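Local coordinates for Lin2004 protein (PDB 2HUJ) that is of unknown function but represents a family of bacterial proteins, DUF1798, that fold as a four-helical bundle, at residues L30-K35 and D61-C66; E34-L39 and Q99-S104; K57-E62 and S104-R109; D69-A74 and Q93-V98. All blocks are in the same frame, centred on the assembly; numbering follows the deposited sequence. Where two conformers were deposited one is given.

Contact 1: residues L30-K35 and D61-C66; sequences LLQNEK and DEAKRC
The amide of Q32 lies against A63, its CD 3.6 Å from A63 CB and its OE1 passing close to A63 CA. Helices 16-45 and 52-81 of the four-helical bundle run antiparallel here; the axes of segments 30-35 and 61-66 approach to 9.9 Å, their directions 152° apart. The CA atoms of Q32 and A63 are 6.2 Å apart, as the small alanine permits. CG of Q32 stands anti to its backbone N (chi1 -180°) and the chain then bends at chi2 (63°), which lays the amide along the neighbouring helix; OE1 thereby also meets CG of E62 and, more loosely, SG of C66. One water bridges the helices: it donates to Q32 OE1 and to E62 OE2 and accepts from K35 NZ, at the end of an extended chain. In the second shell R65 makes a side-on salt bridge, R65 NE to E62 OE1 at 2.9 Å and R65 NH2 to E62 OE2 at 3.0 Å, while R65 NH2 also bonds Q28. Q32 NE2 donates to N36 OD1. The buried amide thus has partners at both ends, and K35 and E62, whose charged atoms do not touch, meet through water, probably with some mutual stabilisation.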
loop_
_atom_site.group_PDB
_atom_site.type_symbol
_atom_site.label_atom_id
_atom_site.label_comp_id
_atom_site.label_asym_id
_atom_site.label_seq_id
_atom_site.Cartn_x
_atom_site.Cartn_y
_atom_site.Cartn_z
ATOM N N LEU A 30 -3.746 2.378 -0.359
ATOM C CA LEU A 30 -3.194 3.745 -0.301
ATOM C C LEU A 30 -3.266 4.340 1.088
ATOM O O LEU A 30 -2.317 4.943 1.588
ATOM C CB LEU A 30 -3.884 4.660 -1.272
ATOM C CG LEU A 30 -3.435 4.572 -2.733
ATOM C CD1 LEU A 30 -4.507 5.148 -3.610
ATOM C CD2 LEU A 30 -2.116 5.356 -2.878
ATOM N N LEU A 31 -4.397 4.148 1.747
ATOM C CA LEU A 31 -4.560 4.615 3.117
ATOM C C LEU A 31 -3.594 3.940 4.095
ATOM O O LEU A 31 -2.999 4.609 4.970
ATOM C CB LEU A 31 -6.021 4.416 3.579
ATOM C CG LEU A 31 -6.428 5.191 4.823
ATOM C CD1 LEU A 31 -6.473 6.711 4.496
ATOM C CD2 LEU A 31 -7.778 4.729 5.372
ATOM N N GLN A 32 -3.408 2.633 3.940
ATOM C CA GLN A 32 -2.418 1.929 4.742
ATOM C C GLN A 32 -1.032 2.523 4.553
ATOM O O GLN A 32 -0.271 2.689 5.518
ATOM C CB GLN A 32 -2.409 0.430 4.431
ATOM C CG GLN A 32 -1.397 -0.369 5.249
ATOM C CD GLN A 32 -1.678 -0.346 6.754
ATOM O OE1 GLN A 32 -2.744 -0.744 7.159
ATOM N NE2 GLN A 32 -0.718 0.140 7.579
ATOM N N ASN A 33 -0.691 2.781 3.305
ATOM C CA ASN A 33 0.624 3.325 2.960
ATOM C C ASN A 33 0.824 4.660 3.697
ATOM O O ASN A 33 1.888 4.910 4.276
ATOM C CB ASN A 33 0.724 3.460 1.446
ATOM C CG ASN A 33 2.136 3.840 0.988
ATOM O OD1 ASN A 33 3.120 3.217 1.431
ATOM N ND2 ASN A 33 2.242 4.839 0.140
ATOM N N GLU A 34 -0.216 5.498 3.684
ATOM C CA GLU A 34 -0.225 6.766 4.420
ATOM C C GLU A 34 -0.072 6.581 5.928
ATOM O O GLU A 34 0.655 7.319 6.559
ATOM C CB GLU A 34 -1.504 7.578 4.145
ATOM C CG GLU A 34 -1.724 8.023 2.750
ATOM C CD GLU A 34 -0.619 8.907 2.194
ATOM O OE1 GLU A 34 0.099 9.568 2.969
ATOM O OE2 GLU A 34 -0.506 8.949 0.954
ATOM N N LYS A 35 -0.750 5.581 6.489
ATOM C CA LYS A 35 -0.647 5.261 7.905
ATOM C C LYS A 35 0.794 4.927 8.264
ATOM O O LYS A 35 1.295 5.413 9.296
ATOM C CB LYS A 35 -1.536 4.083 8.289
ATOM C CG LYS A 35 -3.012 4.336 8.322
ATOM C CD LYS A 35 -3.713 3.067 8.823
ATOM C CE LYS A 35 -5.219 3.109 8.680
ATOM N NZ LYS A 35 -5.814 1.804 9.155
ATOM N N ASP A 61 -0.239 -7.004 10.562
ATOM C CA ASP A 61 -1.305 -7.877 10.076
ATOM C C ASP A 61 -2.367 -7.133 9.245
ATOM O O ASP A 61 -2.784 -7.614 8.221
ATOM C CB ASP A 61 -2.037 -8.559 11.237
ATOM C CG ASP A 61 -1.240 -9.692 11.901
ATOM O OD1 ASP A 61 -0.208 -10.145 11.363
ATOM O OD2 ASP A 61 -1.736 -10.166 12.960
ATOM N N GLU A 62 -2.830 -5.985 9.707
ATOM C CA GLU A 62 -3.808 -5.207 8.948
ATOM C C GLU A 62 -3.197 -4.753 7.594
ATOM O O GLU A 62 -3.839 -4.837 6.552
ATOM C CB GLU A 62 -4.287 -4.025 9.800
ATOM C CG GLU A 62 -5.016 -2.887 9.073
ATOM C CD GLU A 62 -6.322 -3.306 8.462
ATOM O OE1 GLU A 62 -6.818 -4.416 8.801
ATOM O OE2 GLU A 62 -6.848 -2.537 7.624
ATOM N N ALA A 63 -1.949 -4.281 7.607
ATOM C CA ALA A 63 -1.262 -3.971 6.354
ATOM C C ALA A 63 -1.202 -5.156 5.376
ATOM O O ALA A 63 -1.476 -5.004 4.172
ATOM C CB ALA A 63 0.156 -3.435 6.629
ATOM N N LYS A 64 -0.905 -6.336 5.897
ATOM C CA LYS A 64 -0.854 -7.564 5.090
ATOM C C LYS A 64 -2.241 -7.914 4.522
ATOM O O LYS A 64 -2.350 -8.321 3.374
ATOM C CB LYS A 64 -0.338 -8.726 5.946
ATOM C CG LYS A 64 -0.130 -10.044 5.199
ATOM C CD LYS A 64 0.924 -9.931 4.128
ATOM C CE LYS A 64 1.600 -11.271 3.852
ATOM N NZ LYS A 64 3.032 -11.160 3.418
ATOM N N ARG A 65 -3.281 -7.769 5.333
ATOM C CA ARG A 65 -4.674 -7.981 4.887
ATOM C C ARG A 65 -4.993 -7.031 3.723
ATOM O O ARG A 65 -5.540 -7.457 2.718
ATOM C CB ARG A 65 -5.661 -7.766 6.048
ATOM C CG ARG A 65 -7.145 -7.869 5.641
ATOM C CD ARG A 65 -8.093 -7.250 6.697
ATOM N NE ARG A 65 -8.144 -5.782 6.624
ATOM C CZ ARG A 65 -9.000 -5.076 5.878
ATOM N NH1 ARG A 65 -9.901 -5.669 5.100
ATOM N NH2 ARG A 65 -8.950 -3.751 5.907
ATOM N N CYS A 66 -4.616 -5.751 3.856
ATOM C CA CYS A 66 -4.849 -4.778 2.811
ATOM C C CYS A 66 -4.133 -5.213 1.545
ATOM O O CYS A 66 -4.717 -5.137 0.443
ATOM C CB CYS A 66 -4.395 -3.356 3.211
ATOM S SG CYS A 66 -5.367 -2.612 4.554
HETATM O O HOH W 1 -5.504 -0.093 7.132
#

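Contact 2: residues E34-L39 and Q99-S104; sequences EKNWEL and QMTAVS
N36 reaches from helix 16-45 to T101 and A102 on helix 88-104, a close polar crossing inside the four-helical bundle, where the CA atoms of N36 and A102 are only 5.2 Å apart. Its CB, directed at the other helix, passes 3.8 Å from T101 OG1. CG then lies beside the backbone N of N36, anti to its carbonyl carbon (chi1 -65°), and this carries the amide over the backbone of A102, with CG 3.7 Å from A102 CA. At the tip the two ends part in role. OD1 rests on the A102 methyl, 3.7 Å from CB, and accepts a hydrogen bond from Q32 NE2 one turn back on its own helix. ND2 donates to T101 OG1 at 2.9 Å, with an N-H...O angle of 148° and the hydroxyl 20° out of the amide plane; a weak bond to V98 O is its second link to the same helix. T101 OG1, set between the backbone N and carbonyl carbon of its residue, is bonded in turn to N97 O. The buried amide is therefore held at both ends, which should fix its rotation, and F59 of helix 52-81 packs on it as well. The N36 and T101 side chains cross at about a right angle, and ND2 also comes 3.3 Å from A102 N, a close approach of two donors and not a bond.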
loop_
_atom_site.group_PDB
_atom_site.type_symbol
_atom_site.label_atom_id
_atom_site.label_comp_id
_atom_site.label_asym_id
_atom_site.label_seq_id
_atom_site.Cartn_x
_atom_site.Cartn_y
_atom_site.Cartn_z
ATOM N N GLU A 34 -0.216 5.498 3.684
ATOM C CA GLU A 34 -0.225 6.766 4.420
ATOM C C GLU A 34 -0.072 6.581 5.928
ATOM O O GLU A 34 0.655 7.319 6.559
ATOM C CB GLU A 34 -1.504 7.578 4.145
ATOM C CG GLU A 34 -1.724 8.023 2.750
ATOM C CD GLU A 34 -0.619 8.907 2.194
ATOM O OE1 GLU A 34 0.099 9.568 2.969
ATOM O OE2 GLU A 34 -0.506 8.949 0.954
ATOM N N LYS A 35 -0.750 5.581 6.489
ATOM C CA LYS A 35 -0.647 5.261 7.905
ATOM C C LYS A 35 0.794 4.927 8.264
ATOM O O LYS A 35 1.295 5.413 9.296
ATOM C CB LYS A 35 -1.536 4.083 8.289
ATOM C CG LYS A 35 -3.012 4.336 8.322
ATOM C CD LYS A 35 -3.713 3.067 8.823
ATOM C CE LYS A 35 -5.219 3.109 8.680
ATOM N NZ LYS A 35 -5.814 1.804 9.155
ATOM N N ASN A 36 1.462 4.140 7.414
ATOM C CA ASN A 36 2.863 3.770 7.659
ATOM C C ASN A 36 3.725 4.999 7.756
ATOM O O ASN A 36 4.565 5.145 8.656
ATOM C CB ASN A 36 3.408 2.886 6.534
ATOM C CG ASN A 36 2.716 1.510 6.433
ATOM O OD1 ASN A 36 1.847 1.147 7.232
ATOM N ND2 ASN A 36 3.129 0.754 5.415
ATOM N N TRP A 37 3.536 5.896 6.793
ATOM C CA TRP A 37 4.360 7.105 6.684
ATOM C C TRP A 37 4.109 8.024 7.868
ATOM O O TRP A 37 5.039 8.562 8.460
ATOM C CB TRP A 37 4.004 7.796 5.370
ATOM C CG TRP A 37 4.722 9.062 5.068
ATOM C CD1 TRP A 37 4.157 10.271 4.850
ATOM C CD2 TRP A 37 6.152 9.247 4.900
ATOM N NE1 TRP A 37 5.126 11.197 4.554
ATOM C CE2 TRP A 37 6.355 10.606 4.582
ATOM C CE3 TRP A 37 7.259 8.400 4.995
ATOM C CZ2 TRP A 37 7.638 11.159 4.393
ATOM C CZ3 TRP A 37 8.539 8.945 4.783
ATOM C CH2 TRP A 37 8.707 10.298 4.480
ATOM N N GLU A 38 2.848 8.210 8.235
ATOM C CA GLU A 38 2.550 9.081 9.373
ATOM C C GLU A 38 3.026 8.517 10.702
ATOM O O GLU A 38 3.486 9.275 11.550
ATOM C CB GLU A 38 1.063 9.409 9.445
ATOM C CG GLU A 38 0.538 10.205 8.219
ATOM C CD GLU A 38 1.139 11.612 8.084
ATOM O OE1 GLU A 38 1.565 12.211 9.115
ATOM O OE2 GLU A 38 1.179 12.118 6.938
ATOM N N LEU A 39 2.954 7.202 10.879
ATOM C CA LEU A 39 3.485 6.570 12.095
ATOM C C LEU A 39 4.997 6.769 12.168
ATOM O O LEU A 39 5.535 7.143 13.207
ATOM C CB LEU A 39 3.118 5.073 12.143
ATOM C CG LEU A 39 3.654 4.263 13.333
ATOM C CD1 LEU A 39 3.173 4.877 14.632
ATOM C CD2 LEU A 39 3.209 2.827 13.224
ATOM N N GLN A 99 4.405 -3.662 3.335
ATOM C CA GLN A 99 4.724 -4.517 4.471
ATOM C C GLN A 99 6.037 -4.063 5.133
ATOM O O GLN A 99 6.118 -3.967 6.368
ATOM C CB GLN A 99 4.796 -5.991 4.080
ATOM C CG GLN A 99 5.272 -6.882 5.253
ATOM C CD GLN A 99 4.946 -8.348 5.072
ATOM O OE1 GLN A 99 3.792 -8.705 4.836
ATOM N NE2 GLN A 99 5.972 -9.208 5.144
HETATM N N MSE A 100 7.065 -3.778 4.329
HETATM C CA MSE A 100 8.350 -3.339 4.856
HETATM C C MSE A 100 8.239 -2.056 5.684
HETATM O O MSE A 100 8.823 -1.948 6.779
HETATM C CB MSE A 100 9.348 -3.080 3.734
HETATM C CG MSE A 100 9.823 -4.275 3.030
HETATM SE SE MSE A 100 10.908 -3.485 1.487
HETATM C CE MSE A 100 10.031 -4.060 0.390
ATOM N N THR A 101 7.546 -1.075 5.137
ATOM C CA THR A 101 7.362 0.215 5.804
ATOM C C THR A 101 6.436 0.109 7.032
ATOM O O THR A 101 6.614 0.852 8.005
ATOM C CB THR A 101 6.906 1.324 4.838
ATOM O OG1 THR A 101 5.716 0.953 4.139
ATOM C CG2 THR A 101 8.035 1.666 3.835
ATOM N N ALA A 102 5.517 -0.843 7.029
ATOM C CA ALA A 102 4.698 -1.061 8.228
ATOM C C ALA A 102 5.527 -1.504 9.408
ATOM O O ALA A 102 5.333 -1.027 10.546
ATOM C CB ALA A 102 3.608 -2.071 7.926
ATOM N N VAL A 103 6.484 -2.382 9.150
ATOM C CA VAL A 103 7.430 -2.806 10.206
ATOM C C VAL A 103 8.405 -1.683 10.603
ATOM O O VAL A 103 8.580 -1.388 11.774
ATOM C CB VAL A 103 8.197 -4.042 9.762
ATOM C CG1 VAL A 103 9.213 -4.431 10.787
ATOM C CG2 VAL A 103 7.229 -5.175 9.473
ATOM N N SER A 104 8.992 -1.009 9.608
ATOM C CA SER A 104 9.965 0.077 9.854
ATOM C C SER A 104 9.356 1.309 10.525
ATOM O O SER A 104 10.069 2.053 11.185
ATOM C CB SER A 104 10.606 0.495 8.527
ATOM O OG SER A 104 11.391 -0.570 8.024
#

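Contact 3: residues K57-E62 and S104-R109; sequences KPFVDE and SAFNGR
F106 points the edge of its ring at the face of F59, an offset edge-to-face pair between helix 52-81 and the loop joining helices 88-104 and 112-137 at one end of the four-helical bundle. The aromatic geometry is nearly perpendicular: the ring planes stand at 87° and the centroids 5.5 Å apart. F59 turns its CG anti to the backbone N (chi1 -171°), sending the ring in towards helix 16-45, where it packs on Q32. The F106 ring meets F50 too, so this loop residue sits among aromatic groups. Backbone and polar bonds shape the two segments separately. S104 to N107 forms a type I beta turn, closed by N107 N to S104 O, and N107 OD1 then accepts from R109 N at 2.9 Å, an Asx turn in which the donor lies well above the carbonyl plane. G108 is held from outside, its N by E47 and its O by R44. On the helix, a salt bridge links K57 NZ to D61 OD2, using the syn lone pair of the carboxylate. Apolar touching is concentrated at the far end of the F106 ring, where CE1 is 3.8 Å from F59 CD2 and CZ is 3.7 Å from F59 CB, which lies at the ring's edge, near its plane.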
loop_
_atom_site.group_PDB
_atom_site.type_symbol
_atom_site.label_atom_id
_atom_site.label_comp_id
_atom_site.label_asym_id
_atom_site.label_seq_id
_atom_site.Cartn_x
_atom_site.Cartn_y
_atom_site.Cartn_z
ATOM N N LYS A 57 2.340 -6.310 15.781
ATOM C CA LYS A 57 1.719 -7.410 15.035
ATOM C C LYS A 57 0.345 -7.042 14.440
ATOM O O LYS A 57 0.095 -7.294 13.264
ATOM C CB LYS A 57 1.658 -8.682 15.872
ATOM C CG LYS A 57 1.124 -9.898 15.131
ATOM C CD LYS A 57 0.923 -11.054 16.085
ATOM C CE LYS A 57 0.300 -12.212 15.355
ATOM N NZ LYS A 57 -1.122 -11.976 15.015
ATOM N N PRO A 58 -0.537 -6.451 15.236
ATOM C CA PRO A 58 -1.844 -6.061 14.694
ATOM C C PRO A 58 -1.734 -5.047 13.540
ATOM O O PRO A 58 -2.481 -5.123 12.573
ATOM C CB PRO A 58 -2.542 -5.439 15.900
ATOM C CG PRO A 58 -1.855 -6.118 17.087
ATOM C CD PRO A 58 -0.444 -6.194 16.687
ATOM N N PHE A 59 -0.807 -4.112 13.671
ATOM C CA PHE A 59 -0.596 -3.110 12.622
ATOM C C PHE A 59 -0.092 -3.778 11.347
ATOM O O PHE A 59 -0.590 -3.513 10.248
ATOM C CB PHE A 59 0.373 -2.033 13.099
ATOM C CG PHE A 59 0.483 -0.843 12.169
ATOM C CD1 PHE A 59 -0.403 0.228 12.278
ATOM C CD2 PHE A 59 1.468 -0.788 11.203
ATOM C CE1 PHE A 59 -0.297 1.337 11.458
ATOM C CE2 PHE A 59 1.586 0.336 10.360
ATOM C CZ PHE A 59 0.700 1.395 10.481
ATOM N N VAL A 60 0.923 -4.623 11.485
ATOM C CA VAL A 60 1.514 -5.303 10.342
ATOM C C VAL A 60 0.503 -6.289 9.713
ATOM O O VAL A 60 0.387 -6.375 8.487
ATOM C CB VAL A 60 2.838 -5.982 10.701
ATOM C CG1 VAL A 60 3.369 -6.782 9.517
ATOM C CG2 VAL A 60 3.875 -4.908 11.112
ATOM N N ASP A 61 -0.239 -7.004 10.562
ATOM C CA ASP A 61 -1.305 -7.877 10.076
ATOM C C ASP A 61 -2.367 -7.133 9.245
ATOM O O ASP A 61 -2.784 -7.614 8.221
ATOM C CB ASP A 61 -2.037 -8.559 11.237
ATOM C CG ASP A 61 -1.240 -9.692 11.901
ATOM O OD1 ASP A 61 -0.208 -10.145 11.363
ATOM O OD2 ASP A 61 -1.736 -10.166 12.960
ATOM N N GLU A 62 -2.830 -5.985 9.707
ATOM C CA GLU A 62 -3.808 -5.207 8.948
ATOM C C GLU A 62 -3.197 -4.753 7.594
ATOM O O GLU A 62 -3.839 -4.837 6.552
ATOM C CB GLU A 62 -4.287 -4.025 9.800
ATOM C CG GLU A 62 -5.016 -2.887 9.073
ATOM C CD GLU A 62 -6.322 -3.306 8.462
ATOM O OE1 GLU A 62 -6.818 -4.416 8.801
ATOM O OE2 GLU A 62 -6.848 -2.537 7.624
ATOM N N SER A 104 8.992 -1.009 9.608
ATOM C CA SER A 104 9.965 0.077 9.854
ATOM C C SER A 104 9.356 1.309 10.525
ATOM O O SER A 104 10.069 2.053 11.185
ATOM C CB SER A 104 10.606 0.495 8.527
ATOM O OG SER A 104 11.391 -0.570 8.024
ATOM N N ALA A 105 8.041 1.519 10.351
ATOM C CA ALA A 105 7.389 2.692 10.912
ATOM C C ALA A 105 7.527 2.790 12.457
ATOM O O ALA A 105 7.455 3.853 13.019
ATOM C CB ALA A 105 5.955 2.686 10.551
ATOM N N PHE A 106 7.687 1.655 13.122
ATOM C CA PHE A 106 7.845 1.655 14.580
ATOM C C PHE A 106 9.209 2.132 15.050
ATOM O O PHE A 106 9.411 2.304 16.252
ATOM C CB PHE A 106 7.554 0.250 15.119
ATOM C CG PHE A 106 6.099 -0.112 15.027
ATOM C CD1 PHE A 106 5.571 -0.649 13.863
ATOM C CD2 PHE A 106 5.239 0.187 16.080
ATOM C CE1 PHE A 106 4.215 -0.939 13.768
ATOM C CE2 PHE A 106 3.865 -0.091 15.984
ATOM C CZ PHE A 106 3.366 -0.657 14.827
ATOM N N ASN A 107 10.129 2.363 14.106
ATOM C CA ASN A 107 11.465 2.809 14.401
ATOM C C ASN A 107 11.730 4.126 13.680
ATOM O O ASN A 107 11.975 4.149 12.463
ATOM C CB ASN A 107 12.465 1.760 13.952
ATOM C CG ASN A 107 13.907 2.189 14.188
ATOM O OD1 ASN A 107 14.184 3.186 14.856
ATOM N ND2 ASN A 107 14.838 1.421 13.636
ATOM N N GLY A 108 11.654 5.214 14.429
ATOM C CA GLY A 108 11.899 6.538 13.886
ATOM C C GLY A 108 13.291 6.772 13.350
ATOM O O GLY A 108 13.513 7.744 12.648
ATOM N N ARG A 109 14.232 5.896 13.694
ATOM C CA ARG A 109 15.594 5.984 13.183
ATOM C C ARG A 109 15.784 5.184 11.901
ATOM O O ARG A 109 16.901 5.135 11.378
ATOM C CB ARG A 109 16.604 5.584 14.270
ATOM C CG ARG A 109 16.620 6.586 15.405
ATOM C CD ARG A 109 17.620 6.235 16.479
ATOM N NE ARG A 109 17.554 7.184 17.602
ATOM C CZ ARG A 109 16.651 7.151 18.593
ATOM N NH1 ARG A 109 15.684 6.226 18.625
ATOM N NH2 ARG A 109 16.711 8.064 19.561
#

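Contact 4: residues D69-A74 and Q93-V98; sequences DFLELA and QACDNV
The thiol of C95 points from helix 88-104 at two consecutive residues of helix 52-81, meeting the ring of F70 and the isobutyl group of L71. Against F70 the approach is oblique: C95 SG is 3.6 Å from F70 CD2 but 4.8 Å from the ring centroid and 68° off the ring normal, a sulfur-aromatic contact made on the CD2-CE2 side. L71 presents its branch point to the same atom, L71 CG lying 3.7 Å from C95 SG, while L71 CD2 is 3.8 Å from C95 SG. Both side chains point toward the facing helix, but they turn differently at chi1, CG of F70 anti to its backbone N (chi1 169°) and CG of L71 anti to its carbonyl carbon, and the sulfur is received by both. A74, a turn further along, sets its CB 3.5 Å above one face of the F70 ring, offset toward the rim. The meeting is apolar throughout, and with the nearest CA atoms, those of L71 and C95, 8.1 Å apart, it is the side chains that span the gap. Beyond it F70 reaches into the bundle, touching L126 of helix 112-137 and T26 and L29 of helix 16-45, so that the F70 side chain touches all three of the other helices.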
loop_
_atom_site.group_PDB
_atom_site.type_symbol
_atom_site.label_atom_id
_atom_site.label_comp_id
_atom_site.label_asym_id
_atom_site.label_seq_id
_atom_site.Cartn_x
_atom_site.Cartn_y
_atom_site.Cartn_z
ATOM N N ASP A 69 -5.678 -8.521 -0.030
ATOM C CA ASP A 69 -6.994 -8.221 -0.571
ATOM C C ASP A 69 -6.840 -7.499 -1.908
ATOM O O ASP A 69 -7.519 -7.819 -2.882
ATOM C CB ASP A 69 -7.778 -7.329 0.400
ATOM C CG ASP A 69 -8.388 -8.094 1.569
ATOM O OD1 ASP A 69 -8.120 -9.311 1.720
ATOM O OD2 ASP A 69 -9.105 -7.439 2.364
ATOM N N PHE A 70 -5.911 -6.545 -1.966
ATOM C CA PHE A 70 -5.656 -5.845 -3.216
ATOM C C PHE A 70 -5.154 -6.782 -4.306
ATOM O O PHE A 70 -5.686 -6.798 -5.416
ATOM C CB PHE A 70 -4.666 -4.708 -2.989
ATOM C CG PHE A 70 -4.134 -4.084 -4.250
ATOM C CD1 PHE A 70 -4.867 -3.094 -4.967
ATOM C CD2 PHE A 70 -2.876 -4.433 -4.720
ATOM C CE1 PHE A 70 -4.330 -2.512 -6.098
ATOM C CE2 PHE A 70 -2.350 -3.860 -5.853
ATOM C CZ PHE A 70 -3.068 -2.913 -6.557
ATOM N N LEU A 71 -4.146 -7.578 -3.991
ATOM C CA LEU A 71 -3.551 -8.462 -4.991
ATOM C C LEU A 71 -4.518 -9.510 -5.512
ATOM O O LEU A 71 -4.464 -9.865 -6.685
ATOM C CB LEU A 71 -2.319 -9.165 -4.450
ATOM C CG LEU A 71 -1.087 -8.269 -4.258
ATOM C CD1 LEU A 71 -0.029 -9.094 -3.545
ATOM C CD2 LEU A 71 -0.586 -7.716 -5.584
ATOM N N GLU A 72 -5.394 -10.001 -4.645
ATOM C CA GLU A 72 -6.417 -10.992 -5.029
ATOM C C GLU A 72 -7.176 -10.580 -6.279
ATOM O O GLU A 72 -7.442 -11.409 -7.132
ATOM C CB GLU A 72 -7.394 -11.197 -3.868
ATOM C CG GLU A 72 -8.360 -12.323 -4.067
ATOM C CD GLU A 72 -9.499 -12.335 -3.058
ATOM O OE1 GLU A 72 -9.511 -11.504 -2.110
ATOM O OE2 GLU A 72 -10.387 -13.200 -3.233
ATOM N N LEU A 73 -7.512 -9.297 -6.375
ATOM C CA LEU A 73 -8.198 -8.736 -7.541
ATOM C C LEU A 73 -7.287 -8.072 -8.565
ATOM O O LEU A 73 -7.539 -8.140 -9.775
ATOM C CB LEU A 73 -9.224 -7.715 -7.076
ATOM C CG LEU A 73 -10.283 -8.217 -6.092
ATOM C CD1 LEU A 73 -11.311 -7.131 -5.929
ATOM C CD2 LEU A 73 -10.944 -9.481 -6.606
ATOM N N ALA A 74 -6.187 -7.485 -8.097
ATOM C CA ALA A 74 -5.308 -6.701 -8.948
ATOM C C ALA A 74 -4.513 -7.562 -9.914
ATOM O O ALA A 74 -4.254 -7.134 -11.038
ATOM C CB ALA A 74 -4.304 -5.866 -8.079
ATOM N N GLN A 93 5.591 -5.512 -5.971
ATOM C CA GLN A 93 6.615 -4.713 -5.308
ATOM C C GLN A 93 5.995 -3.562 -4.533
ATOM O O GLN A 93 6.429 -3.280 -3.401
ATOM C CB GLN A 93 7.720 -4.261 -6.284
ATOM C CG GLN A 93 8.535 -5.412 -6.781
ATOM C CD GLN A 93 9.573 -4.981 -7.749
ATOM O OE1 GLN A 93 9.354 -4.086 -8.537
ATOM N NE2 GLN A 93 10.685 -5.623 -7.723
ATOM N N ALA A 94 4.960 -2.942 -5.090
ATOM C CA ALA A 94 4.220 -1.889 -4.394
ATOM C C ALA A 94 3.681 -2.419 -3.063
ATOM O O ALA A 94 3.797 -1.749 -2.005
ATOM C CB ALA A 94 3.101 -1.340 -5.266
ATOM N N CYS A 95 3.167 -3.649 -3.084
ATOM C CA CYS A 95 2.658 -4.323 -1.880
ATOM C C CYS A 95 3.755 -4.726 -0.891
ATOM O O CYS A 95 3.609 -4.555 0.314
ATOM C CB CYS A 95 1.823 -5.547 -2.277
ATOM S SG CYS A 95 0.248 -5.044 -3.071
ATOM N N ASP A 96 4.856 -5.261 -1.406
ATOM C CA ASP A 96 6.014 -5.578 -0.564
ATOM C C ASP A 96 6.430 -4.347 0.213
ATOM O O ASP A 96 6.745 -4.429 1.428
ATOM C CB ASP A 96 7.208 -6.044 -1.379
ATOM C CG ASP A 96 7.027 -7.399 -2.016
ATOM O OD1 ASP A 96 6.159 -8.195 -1.576
ATOM O OD2 ASP A 96 7.787 -7.667 -2.983
ATOM N N ASN A 97 6.440 -3.195 -0.462
ATOM C CA ASN A 97 6.859 -1.942 0.186
ATOM C C ASN A 97 5.999 -1.606 1.386
ATOM O O ASN A 97 6.477 -1.077 2.382
ATOM C CB ASN A 97 6.769 -0.755 -0.785
ATOM C CG ASN A 97 7.740 -0.855 -1.952
ATOM O OD1 ASN A 97 8.708 -1.603 -1.899
ATOM N ND2 ASN A 97 7.463 -0.121 -3.029
ATOM N N VAL A 98 4.694 -1.827 1.248
ATOM C CA VAL A 98 3.762 -1.528 2.327
ATOM C C VAL A 98 4.059 -2.394 3.546
ATOM O O VAL A 98 4.007 -1.919 4.673
ATOM C CB VAL A 98 2.333 -1.742 1.878
ATOM C CG1 VAL A 98 1.355 -1.533 3.041
ATOM C CG2 VAL A 98 1.969 -0.756 0.754
#

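How the contacts relate
Contacts 1, 2 and 4 are buried within the bundle, whereas contact 3 is partly buried, about 13 Å from the chain centre. Contacts 1 and 2 both start from helix 16-45; contacts 1, 3 and 4 share helix 52-81, and contacts 2 and 4 share helix 88-104, so three helices are tied pairwise. The chemistry shifts with place: an amide, a water and opposite charges in contact 1, an amide and a hydroxyl in contact 2, aromatic rings at the loop end in contact 3, sulfur and hydrocarbon in contact 4. Contacts 1 and 2 meet where A63 CB packs on A102 CB. Contacts 3 and 4, with centres about 17 Å apart, do not touch.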